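Local coordinates for protein putative prephenate dehydratase (Streptococcus mutans, PDB 4LUB) that probably converts prephenate to phenylpyruvate, with loss of carbon dioxide and water, in the last step before transamination on the route to L-phenylalanine, at residues L222-S227 with F238-F243. Sequence-based numbering, arbitrary orientation.
Sequences LTKIES and FFIIDF
Leu-222 sets its CB against the Phe-243 ring, 3.5 Å from CE1. Its CG stands anti to the backbone N (chi1 -171°), and the model carries CD2 on over one ring face as a CH-pi contact, though the placing of that methyl is doubtful because it sits too close to Ile-241. On the same apolar face Ile-225 and Ile-241 lie side by side, CD1 of Ile-225 3.7 Å from CG1 of Ile-241, and at the far end Ser-227 CB touches the Phe-239 ring. Helix 208-216 packs over this side, Leu-208 and Leu-212 meeting the two isoleucines. The strands form the antiparallel hairpin of the ACT domain, with a beta bulge at Thr-223 that shifts the register by one residue. Thr-223 N bonds to Asp-242 O, while Glu-226 and Ile-240 exchange two backbone bonds.

The other face is polar and looser, with water between the groups. Lys-224 stretches across the carboxylate of Asp-242, its CD 3.3 Å from OD2, yet NZ stays 4.6 Å from that oxygen. One water joins NZ to Asp-242 OD1; another, 2.7 Å from OD2, links it to Thr-223 OG1. Lys-224 NZ also forms a salt bridge with Glu-54 and a hydrogen bond with Ser-60; Asp-242 pairs through OD2 with Arg-174 in a salt bridge and through OD1 with Ser-195 in a hydrogen bond.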
loop_
_atom_site.group_PDB
_atom_site.type_symbol
_atom_site.label_atom_id
_atom_site.label_comp_id
_atom_site.label_asym_id
_atom_site.label_seq_id
_atom_site.Cartn_x
_atom_site.Cartn_y
_atom_site.Cartn_z
ATOM N N LEU B 222 2.097 -10.585 -11.721
ATOM C CA LEU B 222 1.603 -9.592 -10.779
ATOM C C LEU B 222 2.150 -8.233 -11.191
ATOM O O LEU B 222 3.355 -8.079 -11.397
ATOM C CB LEU B 222 2.050 -9.959 -9.356
ATOM C CG LEU B 222 1.588 -9.285 -8.047
ATOM C CD1 LEU B 222 2.174 -7.904 -7.872
ATOM C CD2 LEU B 222 0.084 -9.241 -7.913
ATOM N N THR B 223 1.264 -7.252 -11.336
ATOM C CA THR B 223 1.685 -5.929 -11.787
ATOM C C THR B 223 1.492 -4.870 -10.710
ATOM O O THR B 223 1.978 -3.749 -10.841
ATOM C CB THR B 223 0.929 -5.499 -13.062
ATOM O OG1 THR B 223 -0.458 -5.292 -12.757
ATOM C CG2 THR B 223 1.058 -6.564 -14.149
ATOM N N LYS B 224 0.780 -5.236 -9.651
ATOM C CA LYS B 224 0.580 -4.347 -8.513
ATOM C C LYS B 224 0.102 -5.092 -7.279
ATOM O O LYS B 224 -0.703 -6.017 -7.383
ATOM C CB LYS B 224 -0.433 -3.258 -8.877
ATOM C CG LYS B 224 -0.736 -2.275 -7.763
ATOM C CD LYS B 224 -1.955 -1.448 -8.117
ATOM C CE LYS B 224 -2.674 -0.938 -6.873
ATOM N NZ LYS B 224 -3.649 0.142 -7.221
ATOM N N ILE B 225 0.582 -4.671 -6.119
ATOM C CA ILE B 225 0.053 -5.141 -4.852
ATOM C C ILE B 225 0.045 -4.020 -3.829
ATOM O O ILE B 225 1.039 -3.324 -3.640
ATOM C CB ILE B 225 0.827 -6.337 -4.283
ATOM C CG1 ILE B 225 0.226 -6.744 -2.935
ATOM C CG2 ILE B 225 2.302 -6.004 -4.143
ATOM C CD1 ILE B 225 0.429 -8.196 -2.579
ATOM N N GLU B 226 -1.091 -3.849 -3.178
ATOM C CA GLU B 226 -1.238 -2.823 -2.171
ATOM C C GLU B 226 -2.083 -3.373 -1.042
ATOM O O GLU B 226 -3.096 -4.014 -1.281
ATOM C CB GLU B 226 -1.898 -1.586 -2.774
ATOM C CG GLU B 226 -2.048 -0.424 -1.809
ATOM C CD GLU B 226 -1.075 0.697 -2.096
ATOM O OE1 GLU B 226 -1.129 1.261 -3.201
ATOM O OE2 GLU B 226 -0.257 1.016 -1.218
ATOM N N SER B 227 -1.662 -3.128 0.187
ATOM C CA SER B 227 -2.452 -3.545 1.328
ATOM C C SER B 227 -3.259 -2.381 1.890
ATOM O O SER B 227 -2.864 -1.224 1.789
ATOM C CB SER B 227 -1.590 -4.219 2.401
ATOM O OG SER B 227 -0.870 -3.282 3.171
ATOM N N PHE B 238 -6.624 -6.352 3.892
ATOM C CA PHE B 238 -6.977 -6.953 2.627
ATOM C C PHE B 238 -5.989 -6.432 1.599
ATOM O O PHE B 238 -5.437 -5.349 1.749
ATOM C CB PHE B 238 -8.439 -6.717 2.239
ATOM C CG PHE B 238 -8.751 -5.325 1.773
ATOM C CD1 PHE B 238 -8.676 -4.999 0.433
ATOM C CD2 PHE B 238 -9.159 -4.356 2.669
ATOM C CE1 PHE B 238 -8.982 -3.728 -0.001
ATOM C CE2 PHE B 238 -9.468 -3.081 2.241
ATOM C CZ PHE B 238 -9.378 -2.765 0.902
ATOM N N PHE B 239 -5.742 -7.226 0.575
ATOM C CA PHE B 239 -4.735 -6.890 -0.419
ATOM C C PHE B 239 -5.323 -6.618 -1.790
ATOM O O PHE B 239 -6.085 -7.421 -2.317
ATOM C CB PHE B 239 -3.692 -8.016 -0.489
ATOM C CG PHE B 239 -3.023 -8.281 0.826
ATOM C CD1 PHE B 239 -1.910 -7.551 1.202
ATOM C CD2 PHE B 239 -3.532 -9.217 1.705
ATOM C CE1 PHE B 239 -1.297 -7.774 2.425
ATOM C CE2 PHE B 239 -2.924 -9.443 2.927
ATOM C CZ PHE B 239 -1.808 -8.721 3.286
ATOM N N ILE B 240 -4.953 -5.476 -2.359
ATOM C CA ILE B 240 -5.274 -5.167 -3.746
ATOM C C ILE B 240 -4.173 -5.683 -4.642
ATOM O O ILE B 240 -3.029 -5.250 -4.554
ATOM C CB ILE B 240 -5.427 -3.665 -3.991
ATOM C CG1 ILE B 240 -6.365 -3.065 -2.955
ATOM C CG2 ILE B 240 -5.947 -3.412 -5.403
ATOM C CD1 ILE B 240 -7.724 -3.722 -2.986
ATOM N N ILE B 241 -4.531 -6.637 -5.485
ATOM C CA ILE B 241 -3.613 -7.201 -6.455
ATOM C C ILE B 241 -4.100 -7.081 -7.902
ATOM O O ILE B 241 -5.253 -7.387 -8.208
ATOM C CB ILE B 241 -3.315 -8.674 -6.074
ATOM C CG1 ILE B 241 -2.557 -8.715 -4.759
ATOM C CG2 ILE B 241 -2.372 -9.302 -7.075
ATOM C CD1 ILE B 241 -2.434 -10.073 -4.151
ATOM N N ASP B 242 -3.215 -6.617 -8.782
ATOM C CA ASP B 242 -3.481 -6.624 -10.218
ATOM C C ASP B 242 -2.658 -7.724 -10.886
ATOM O O ASP B 242 -1.492 -7.941 -10.539
ATOM C CB ASP B 242 -3.149 -5.285 -10.891
ATOM C CG ASP B 242 -3.874 -4.091 -10.275
ATOM O OD1 ASP B 242 -4.811 -4.260 -9.458
ATOM O OD2 ASP B 242 -3.511 -2.964 -10.659
ATOM N N PHE B 243 -3.263 -8.391 -11.863
ATOM C CA PHE B 243 -2.568 -9.375 -12.678
ATOM C C PHE B 243 -2.911 -9.122 -14.126
ATOM O O PHE B 243 -3.997 -8.635 -14.442
ATOM C CB PHE B 243 -2.994 -10.805 -12.322
ATOM C CG PHE B 243 -2.440 -11.310 -11.025
ATOM C CD1 PHE B 243 -1.112 -11.671 -10.920
ATOM C CD2 PHE B 243 -3.253 -11.451 -9.916
ATOM C CE1 PHE B 243 -0.597 -12.140 -9.731
ATOM C CE2 PHE B 243 -2.734 -11.927 -8.729
ATOM C CZ PHE B 243 -1.407 -12.270 -8.634
HETATM O O HOH W 1 -1.293 -2.834 -12.234
HETATM O O HOH W 2 -5.525 -1.598 -8.579
#